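Local coordinates for DisA protein (Sorangium cellulosum, PDB 6CCA) that probably transfers methyl groups to a carbon of a polyketide intermediate, building the gem-dimethyl group made on the disorazol assembly line, at residues Leu210-Ala215 and Asn329-Leu334; Asp214-His219 and Glu224-Leu229; His252-Tyr257 and Ala297-Val302. One frame throughout, in Å; residues are numbered along the deposited sequence.

The three contacts lie on one central sheet, with centres about 9 Å apart for interactions 1 and 2 and for 2 and 3, and about 11 Å for 1 and 3. Strands 253-257, 226-231, 300-306 and 330-337 run parallel as successive neighbours, the pattern of the Rossmann-like class I methyltransferase fold. Interactions 1 and 2 both start from helix 196-216, tying it to strands 330-337 and 226-231. Interaction 3 follows interaction 2 along the chain, before interaction 1 is completed, and bridges the two strands that flank strand 226-231. Together they fasten the helix and neighbouring strands round strand 226-231, which in this fold leads to the donor-binding glycine-rich segment.

Interaction 1: Leu210-Ala215 and Asn329-Leu334; sequences LVFLDA and NGWLVL
Phe212 presents the edge of its ring to the face of the Trp331 indole in a T-shaped (edge-to-face) pair. The ring centroids, taking the six-membered ring of the tryptophan, are 4.8 Å apart, and the planes meet at 80°. Phe212 CD2 does most of the touching: it stands 3.4 Å above the indole plane over its centre, and lies 3.5 Å from Trp331 CE2. Further along the same face comes Phe212 CB, 4.2 Å from the centroid of the six-membered ring, in a CH-pi contact. With CG anti to the backbone N (chi1 -175°), the phenyl ring is turned so that its CD2 edge comes down on the indole face, and the two side chains run antiparallel past one another. Val211 CG1 meets the rim of the indole at Trp331 CH2, 4.4 Å away. A large flat tryptophan suits this place because its face can take both the methylene and the ring edge of one phenylalanine. Helix 34-41 adds Leu34 and Ser37 against Trp331, and Ser37 and Ile41 against Val211. Phe212 also rests on Asp301 and Val302 of strand 300-306, the neighbour to which the backbone of Trp331 is hydrogen-bonded, and helix 196-216 thus packs across strands 226-231, 300-306 and 330-337.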
loop_
_atom_site.group_PDB
_atom_site.type_symbol
_atom_site.label_atom_id
_atom_site.label_comp_id
_atom_site.label_asym_id
_atom_site.label_seq_id
_atom_site.Cartn_x
_atom_site.Cartn_y
_atom_site.Cartn_z
ATOM N N LEU A 210 17.408 9.046 6.312
ATOM C CA LEU A 210 18.384 10.029 6.683
ATOM C C LEU A 210 18.937 9.747 8.066
ATOM O O LEU A 210 20.144 9.949 8.313
ATOM C CB LEU A 210 17.762 11.401 6.600
ATOM C CG LEU A 210 17.523 11.881 5.160
ATOM C CD1 LEU A 210 16.923 13.255 5.153
ATOM C CD2 LEU A 210 18.773 11.913 4.297
ATOM N N VAL A 211 18.095 9.237 8.970
ATOM C CA VAL A 211 18.603 8.856 10.309
ATOM C C VAL A 211 19.576 7.698 10.188
ATOM O O VAL A 211 20.667 7.646 10.823
ATOM C CB VAL A 211 17.417 8.578 11.240
ATOM C CG1 VAL A 211 17.801 7.717 12.446
ATOM C CG2 VAL A 211 16.806 9.921 11.600
ATOM N N PHE A 212 19.264 6.790 9.302
ATOM C CA PHE A 212 20.181 5.677 9.058
ATOM C C PHE A 212 21.519 6.183 8.548
ATOM O O PHE A 212 22.597 5.784 9.062
ATOM C CB PHE A 212 19.573 4.681 8.069
ATOM C CG PHE A 212 20.410 3.473 7.877
ATOM C CD1 PHE A 212 21.454 3.462 7.002
ATOM C CD2 PHE A 212 20.199 2.362 8.696
ATOM C CE1 PHE A 212 22.206 2.298 6.871
ATOM C CE2 PHE A 212 20.940 1.213 8.565
ATOM C CZ PHE A 212 21.964 1.196 7.653
ATOM N N LEU A 213 21.477 7.030 7.553
ATOM C CA LEU A 213 22.687 7.543 6.957
ATOM C C LEU A 213 23.502 8.333 7.970
ATOM O O LEU A 213 24.682 8.210 8.016
ATOM C CB LEU A 213 22.406 8.361 5.703
ATOM C CG LEU A 213 21.985 7.494 4.524
ATOM C CD1 LEU A 213 21.254 8.253 3.451
ATOM C CD2 LEU A 213 23.170 6.821 3.912
ATOM N N ASP A 214 22.835 9.124 8.770
ATOM C CA ASP A 214 23.529 9.922 9.763
ATOM C C ASP A 214 24.258 9.056 10.751
ATOM O O ASP A 214 25.291 9.394 11.183
ATOM C CB ASP A 214 22.580 10.799 10.530
ATOM C CG ASP A 214 22.176 12.007 9.774
ATOM O OD1 ASP A 214 22.815 12.392 8.785
ATOM O OD2 ASP A 214 21.176 12.564 10.195
ATOM N N ALA A 215 23.681 7.943 11.118
ATOM C CA ALA A 215 24.337 7.002 11.995
ATOM C C ALA A 215 25.527 6.261 11.399
ATOM O O ALA A 215 26.473 6.028 12.071
ATOM C CB ALA A 215 23.342 6.002 12.518
ATOM N N ASN A 329 21.775 -6.854 10.596
ATOM C CA ASN A 329 21.427 -5.541 11.158
ATOM C C ASN A 329 21.133 -4.430 10.097
ATOM O O ASN A 329 21.206 -3.215 10.403
ATOM C CB ASN A 329 22.576 -5.011 11.998
ATOM C CG ASN A 329 22.907 -5.955 13.147
ATOM O OD1 ASN A 329 22.005 -6.581 13.655
ATOM N ND2 ASN A 329 24.186 -6.058 13.545
ATOM N N GLY A 330 20.729 -4.871 8.877
ATOM C CA GLY A 330 20.188 -3.963 7.877
ATOM C C GLY A 330 18.678 -3.770 8.187
ATOM O O GLY A 330 18.025 -4.606 8.869
ATOM N N TRP A 331 18.151 -2.672 7.702
ATOM C CA TRP A 331 16.710 -2.354 7.961
ATOM C C TRP A 331 15.796 -2.641 6.785
ATOM O O TRP A 331 16.171 -2.406 5.612
ATOM C CB TRP A 331 16.572 -0.876 8.286
ATOM C CG TRP A 331 17.257 -0.349 9.514
ATOM C CD1 TRP A 331 18.122 -0.987 10.329
ATOM C CD2 TRP A 331 17.194 0.996 9.947
ATOM N NE1 TRP A 331 18.539 -0.118 11.324
ATOM C CE2 TRP A 331 18.018 1.119 11.078
ATOM C CE3 TRP A 331 16.512 2.131 9.470
ATOM C CZ2 TRP A 331 18.154 2.319 11.778
ATOM C CZ3 TRP A 331 16.659 3.354 10.141
ATOM C CH2 TRP A 331 17.472 3.427 11.328
ATOM N N LEU A 332 14.608 -3.146 7.099
ATOM C CA LEU A 332 13.468 -3.090 6.205
ATOM C C LEU A 332 12.583 -1.924 6.616
ATOM O O LEU A 332 12.292 -1.771 7.817
ATOM C CB LEU A 332 12.719 -4.391 6.301
ATOM C CG LEU A 332 11.399 -4.450 5.547
ATOM C CD1 LEU A 332 11.634 -4.273 4.037
ATOM C CD2 LEU A 332 10.682 -5.780 5.791
ATOM N N VAL A 333 12.280 -1.048 5.672
ATOM C CA VAL A 333 11.416 0.105 5.928
ATOM C C VAL A 333 10.181 -0.098 5.050
ATOM O O VAL A 333 10.269 -0.187 3.780
ATOM C CB VAL A 333 12.123 1.403 5.551
ATOM C CG1 VAL A 333 11.155 2.566 5.760
ATOM C CG2 VAL A 333 13.403 1.537 6.370
ATOM N N LEU A 334 9.036 -0.256 5.705
ATOM C CA LEU A 334 7.758 -0.411 5.006
ATOM C C LEU A 334 6.872 0.815 5.187
ATOM O O LEU A 334 6.785 1.356 6.322
ATOM C CB LEU A 334 7.008 -1.639 5.547
ATOM C CG LEU A 334 7.643 -2.991 5.484
ATOM C CD1 LEU A 334 6.855 -4.055 6.250
ATOM C CD2 LEU A 334 7.795 -3.407 4.025
#

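Interaction 2: Asp214-His219 and Glu224-Leu229; sequences DARVPH and EKITIL
Ile226, which buries more surface here than any other residue, pushes its CD1 methyl into the bend of the Arg216 side chain. The methyl lies 3.7 Å from Arg216 CB and 4.0 Å from Arg216 CG at the root of the chain, while at the other end Arg216 NH1 comes to 3.3 Å from Ile226 CD1, a tight approach. Bends at chi2 (-72°) and chi3 (-29°) fold the guanidinium back toward the methyl; the second lies about midway between staggered and eclipsed, which may cost a little strain. What draws NH1 there is probably its salt bridge to Asp301 OD1, and Arg216 also makes a cation-pi contact with Phe30. Arginine suits this place, since its methylenes pack on an aliphatic residue while its charge reaches a buried carboxylate. Glu224, third in buried surface, approaches with OE2 4.4 Å from Arg216 NH2, too far for a salt bridge although the opposite charges should attract; its OE1 is hydrogen-bonded to Arg221 N. Residues 217-219 form a 3-10 segment, in which His219 N bonds to Arg216 O at 2.9 Å. Beta-branched Ile226 opens strand 226-231, which leads into the glycine-rich segment that in class I methyltransferases binds the methyl donor. The Ile226 side chain also touches Phe212 and Leu213 of helix 196-216, while strands 253-257 and 300-306 flank its own strand.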
loop_
_atom_site.group_PDB
_atom_site.type_symbol
_atom_site.label_atom_id
_atom_site.label_comp_id
_atom_site.label_asym_id
_atom_site.label_seq_id
_atom_site.Cartn_x
_atom_site.Cartn_y
_atom_site.Cartn_z
ATOM N N ASP A 214 22.835 9.124 8.770
ATOM C CA ASP A 214 23.529 9.922 9.763
ATOM C C ASP A 214 24.258 9.056 10.751
ATOM O O ASP A 214 25.291 9.394 11.183
ATOM C CB ASP A 214 22.580 10.799 10.530
ATOM C CG ASP A 214 22.176 12.007 9.774
ATOM O OD1 ASP A 214 22.815 12.392 8.785
ATOM O OD2 ASP A 214 21.176 12.564 10.195
ATOM N N ALA A 215 23.681 7.943 11.118
ATOM C CA ALA A 215 24.337 7.002 11.995
ATOM C C ALA A 215 25.527 6.261 11.399
ATOM O O ALA A 215 26.473 6.028 12.071
ATOM C CB ALA A 215 23.342 6.002 12.518
ATOM N N ARG A 216 25.456 5.889 10.144
ATOM C CA ARG A 216 26.466 5.048 9.546
ATOM C C ARG A 216 27.575 5.814 8.869
ATOM O O ARG A 216 28.711 5.367 8.860
ATOM C CB ARG A 216 25.861 4.185 8.442
ATOM C CG ARG A 216 24.845 3.165 8.909
ATOM C CD ARG A 216 25.386 1.977 9.682
ATOM N NE ARG A 216 26.749 1.574 9.372
ATOM C CZ ARG A 216 27.153 0.874 8.320
ATOM N NH1 ARG A 216 26.299 0.465 7.364
ATOM N NH2 ARG A 216 28.447 0.603 8.227
ATOM N N VAL A 217 27.240 6.916 8.222
ATOM C CA VAL A 217 28.224 7.613 7.361
ATOM C C VAL A 217 29.510 7.908 8.125
ATOM O O VAL A 217 30.601 7.643 7.596
ATOM C CB VAL A 217 27.659 8.899 6.734
ATOM C CG1 VAL A 217 28.739 9.887 6.328
ATOM C CG2 VAL A 217 26.832 8.517 5.510
ATOM N N PRO A 218 29.390 8.370 9.372
ATOM C CA PRO A 218 30.615 8.689 10.113
ATOM C C PRO A 218 31.579 7.539 10.254
ATOM O O PRO A 218 32.766 7.791 10.405
ATOM C CB PRO A 218 30.087 9.080 11.497
ATOM C CG PRO A 218 28.823 9.784 11.154
ATOM C CD PRO A 218 28.209 8.865 10.103
ATOM N N HIS A 219 31.079 6.303 10.226
ATOM C CA HIS A 219 31.908 5.142 10.399
ATOM C C HIS A 219 32.319 4.436 9.127
ATOM O O HIS A 219 32.957 3.393 9.196
ATOM C CB HIS A 219 31.235 4.205 11.350
ATOM C CG HIS A 219 30.929 4.857 12.648
ATOM N ND1 HIS A 219 29.655 5.262 12.998
ATOM C CD2 HIS A 219 31.742 5.259 13.651
ATOM C CE1 HIS A 219 29.690 5.851 14.181
ATOM N NE2 HIS A 219 30.942 5.854 14.603
ATOM N N GLU A 224 33.982 3.387 0.854
ATOM C CA GLU A 224 32.891 2.498 1.231
ATOM C C GLU A 224 31.515 3.209 1.059
ATOM O O GLU A 224 31.382 4.382 1.363
ATOM C CB GLU A 224 33.088 2.062 2.678
ATOM C CG GLU A 224 32.236 0.870 3.071
ATOM C CD GLU A 224 32.253 0.541 4.561
ATOM O OE1 GLU A 224 33.212 0.891 5.311
ATOM O OE2 GLU A 224 31.275 -0.101 4.993
ATOM N N LYS A 225 30.501 2.491 0.581
ATOM C CA LYS A 225 29.152 3.061 0.430
ATOM C C LYS A 225 28.076 2.364 1.233
ATOM O O LYS A 225 28.215 1.198 1.584
ATOM C CB LYS A 225 28.769 3.078 -1.033
ATOM C CG LYS A 225 29.718 4.023 -1.802
ATOM C CD LYS A 225 29.224 4.327 -3.156
ATOM C CE LYS A 225 30.210 5.315 -3.795
ATOM N NZ LYS A 225 30.257 4.946 -5.224
ATOM N N ILE A 226 26.993 3.106 1.457
ATOM C CA ILE A 226 25.756 2.584 1.983
ATOM C C ILE A 226 24.865 2.316 0.758
ATOM O O ILE A 226 24.842 3.175 -0.152
ATOM C CB ILE A 226 25.032 3.612 2.862
ATOM C CG1 ILE A 226 25.814 3.949 4.153
ATOM C CG2 ILE A 226 23.664 3.076 3.240
ATOM C CD1 ILE A 226 25.974 2.770 5.055
ATOM N N THR A 227 24.240 1.129 0.731
ATOM C CA THR A 227 23.475 0.667 -0.426
ATOM C C THR A 227 22.033 0.445 -0.039
ATOM O O THR A 227 21.748 -0.357 0.850
ATOM C CB THR A 227 24.063 -0.642 -0.980
ATOM O OG1 THR A 227 25.450 -0.456 -1.197
ATOM C CG2 THR A 227 23.462 -0.993 -2.322
ATOM N N ILE A 228 21.123 1.145 -0.724
ATOM C CA ILE A 228 19.701 1.046 -0.394
ATOM C C ILE A 228 18.998 0.459 -1.590
ATOM O O ILE A 228 19.322 0.822 -2.718
ATOM C CB ILE A 228 19.180 2.439 -0.102
ATOM C CG1 ILE A 228 19.970 3.053 1.048
ATOM C CG2 ILE A 228 17.660 2.439 0.058
ATOM C CD1 ILE A 228 19.599 4.502 1.355
ATOM N N LEU A 229 18.122 -0.489 -1.361
ATOM C CA LEU A 229 17.288 -1.065 -2.415
ATOM C C LEU A 229 15.866 -0.595 -2.236
ATOM O O LEU A 229 15.319 -0.781 -1.177
ATOM C CB LEU A 229 17.358 -2.570 -2.328
ATOM C CG LEU A 229 16.302 -3.387 -3.089
ATOM C CD1 LEU A 229 16.632 -3.218 -4.553
ATOM C CD2 LEU A 229 16.365 -4.842 -2.701
#

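Interaction 3: His252-Tyr257 and Ala297-Val302; sequences HLEYFY and AERFDV
Arg299 NH2 lies 3.0 Å from both OE1 and OE2 of Glu254, in a salt bridge. The N-H points poorly at Glu254 OE1, with an angle of only 136°, so that hydrogen bond is weak; the carboxylate and guanidinium planes are 41° apart. Glu254 OE1 has a second partner in the hydroxyl of Thr227, which helps to fix the carboxylate over the intervening strand. Such a link spans two places in the sheet: in this Rossmann-like methyltransferase fold, strand 226-231 runs between strands 253-257 and 300-306. Glutamate and arginine suit their places because each is long enough to meet the other across that strand, and the arginine offers a flat face to an aromatic ring as well as a charge. Next to the charged pair, the guanidinium turns one face toward Phe256 CZ, 3.6 Å from Arg299 NH1, with the two planes 72° apart. Phe300 then directs its edge at the face of Phe256 in a T-shaped stack, centroids 5.4 Å apart, Phe300 CE1 being 3.7 Å from Phe256 CD1. These aromatic rings suit a greasy layer beside Leu229, which touches both, while neighbouring Asp301 OD2 holds Thr227 N and Lys327 NZ.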
loop_
_atom_site.group_PDB
_atom_site.type_symbol
_atom_site.label_atom_id
_atom_site.label_comp_id
_atom_site.label_asym_id
_atom_site.label_seq_id
_atom_site.Cartn_x
_atom_site.Cartn_y
_atom_site.Cartn_z
ATOM N N HIS A 252 28.687 8.761 -0.668
ATOM C CA HIS A 252 28.729 7.435 -0.026
ATOM C C HIS A 252 27.448 6.611 -0.156
ATOM O O HIS A 252 27.168 5.773 0.665
ATOM C CB HIS A 252 29.175 7.528 1.418
ATOM C CG HIS A 252 29.045 8.888 1.984
ATOM N ND1 HIS A 252 27.823 9.447 2.278
ATOM C CD2 HIS A 252 29.982 9.808 2.316
ATOM C CE1 HIS A 252 28.010 10.670 2.745
ATOM N NE2 HIS A 252 29.309 10.908 2.786
ATOM N N LEU A 253 26.724 6.813 -1.225
ATOM C CA LEU A 253 25.468 6.129 -1.415
ATOM C C LEU A 253 25.386 5.437 -2.770
ATOM O O LEU A 253 25.818 5.990 -3.801
ATOM C CB LEU A 253 24.364 7.175 -1.210
ATOM C CG LEU A 253 22.940 6.766 -1.502
ATOM C CD1 LEU A 253 22.512 5.772 -0.449
ATOM C CD2 LEU A 253 22.089 8.010 -1.458
ATOM N N GLU A 254 24.850 4.215 -2.775
ATOM C CA GLU A 254 24.282 3.625 -3.981
ATOM C C GLU A 254 22.789 3.289 -3.744
ATOM O O GLU A 254 22.454 2.624 -2.757
ATOM C CB GLU A 254 24.962 2.351 -4.357
ATOM C CG GLU A 254 26.447 2.333 -4.396
ATOM C CD GLU A 254 26.892 0.904 -4.552
ATOM O OE1 GLU A 254 27.116 0.171 -3.510
ATOM O OE2 GLU A 254 26.805 0.511 -5.721
ATOM N N TYR A 255 21.914 3.684 -4.662
ATOM C CA TYR A 255 20.517 3.423 -4.538
ATOM C C TYR A 255 20.040 2.582 -5.747
ATOM O O TYR A 255 20.296 2.920 -6.895
ATOM C CB TYR A 255 19.800 4.740 -4.466
ATOM C CG TYR A 255 18.332 4.711 -4.141
ATOM C CD1 TYR A 255 17.362 4.371 -5.084
ATOM C CD2 TYR A 255 17.894 5.105 -2.873
ATOM C CE1 TYR A 255 15.996 4.376 -4.767
ATOM C CE2 TYR A 255 16.556 5.100 -2.522
ATOM C CZ TYR A 255 15.592 4.756 -3.467
ATOM O OH TYR A 255 14.253 4.778 -3.072
ATOM N N PHE A 256 19.440 1.438 -5.469
ATOM C CA PHE A 256 18.895 0.587 -6.492
ATOM C C PHE A 256 17.386 0.828 -6.636
ATOM O O PHE A 256 16.560 0.503 -5.755
ATOM C CB PHE A 256 19.180 -0.864 -6.179
ATOM C CG PHE A 256 20.578 -1.303 -6.534
ATOM C CD1 PHE A 256 21.672 -0.851 -5.792
ATOM C CD2 PHE A 256 20.796 -2.133 -7.622
ATOM C CE1 PHE A 256 22.979 -1.223 -6.139
ATOM C CE2 PHE A 256 22.107 -2.545 -7.959
ATOM C CZ PHE A 256 23.182 -2.043 -7.256
ATOM N N TYR A 257 17.033 1.422 -7.778
ATOM C CA TYR A 257 15.661 1.615 -8.225
ATOM C C TYR A 257 15.202 0.350 -8.985
ATOM O O TYR A 257 15.733 0.057 -10.064
ATOM C CB TYR A 257 15.632 2.871 -9.118
ATOM C CG TYR A 257 14.282 3.301 -9.660
ATOM C CD1 TYR A 257 13.530 2.514 -10.482
ATOM C CD2 TYR A 257 13.778 4.541 -9.361
ATOM C CE1 TYR A 257 12.300 2.956 -10.995
ATOM C CE2 TYR A 257 12.596 4.981 -9.907
ATOM C CZ TYR A 257 11.878 4.177 -10.722
ATOM O OH TYR A 257 10.662 4.670 -11.188
ATOM N N ALA A 297 23.632 -11.699 -2.163
ATOM C CA ALA A 297 23.373 -11.804 -0.759
ATOM C C ALA A 297 24.165 -10.818 0.080
ATOM O O ALA A 297 25.313 -10.530 -0.227
ATOM C CB ALA A 297 23.746 -13.198 -0.252
ATOM N N GLU A 298 23.507 -10.304 1.100
ATOM C CA GLU A 298 23.991 -9.268 1.998
ATOM C C GLU A 298 24.623 -8.037 1.362
ATOM O O GLU A 298 25.589 -7.540 1.826
ATOM C CB GLU A 298 24.879 -9.821 3.116
ATOM C CG GLU A 298 26.213 -10.265 2.653
ATOM C CD GLU A 298 27.320 -10.162 3.691
ATOM O OE1 GLU A 298 27.288 -9.379 4.627
ATOM O OE2 GLU A 298 28.274 -10.868 3.489
ATOM N N ARG A 299 23.992 -7.547 0.322
ATOM C CA ARG A 299 24.480 -6.407 -0.373
ATOM C C ARG A 299 23.939 -5.087 0.126
ATOM O O ARG A 299 24.513 -4.085 -0.088
ATOM C CB ARG A 299 24.149 -6.512 -1.841
ATOM C CG ARG A 299 25.369 -6.115 -2.630
ATOM C CD ARG A 299 25.097 -5.435 -3.926
ATOM N NE ARG A 299 25.751 -4.157 -3.984
ATOM C CZ ARG A 299 26.108 -3.589 -5.094
ATOM N NH1 ARG A 299 25.902 -4.217 -6.235
ATOM N NH2 ARG A 299 26.644 -2.404 -5.060
ATOM N N PHE A 300 22.793 -5.146 0.764
ATOM C CA PHE A 300 22.017 -3.976 1.057
ATOM C C PHE A 300 21.950 -3.628 2.511
ATOM O O PHE A 300 21.691 -4.461 3.297
ATOM C CB PHE A 300 20.606 -4.162 0.502
ATOM C CG PHE A 300 20.580 -4.217 -0.977
ATOM C CD1 PHE A 300 20.784 -3.095 -1.711
ATOM C CD2 PHE A 300 20.484 -5.403 -1.620
ATOM C CE1 PHE A 300 20.833 -3.136 -3.060
ATOM C CE2 PHE A 300 20.517 -5.453 -2.986
ATOM C CZ PHE A 300 20.696 -4.311 -3.692
ATOM N N ASP A 301 22.151 -2.350 2.805
ATOM C CA ASP A 301 22.026 -1.863 4.165
ATOM C C ASP A 301 20.560 -1.670 4.513
ATOM O O ASP A 301 20.169 -1.775 5.676
ATOM C CB ASP A 301 22.752 -0.556 4.264
ATOM C CG ASP A 301 24.269 -0.738 4.077
ATOM O OD1 ASP A 301 24.934 -1.105 5.083
ATOM O OD2 ASP A 301 24.739 -0.680 2.933
ATOM N N VAL A 302 19.766 -1.265 3.521
ATOM C CA VAL A 302 18.318 -0.935 3.724
ATOM C C VAL A 302 17.563 -1.431 2.518
ATOM O O VAL A 302 18.035 -1.280 1.385
ATOM C CB VAL A 302 18.058 0.609 3.851
ATOM C CG1 VAL A 302 16.588 0.934 4.093
ATOM C CG2 VAL A 302 18.890 1.231 4.934
#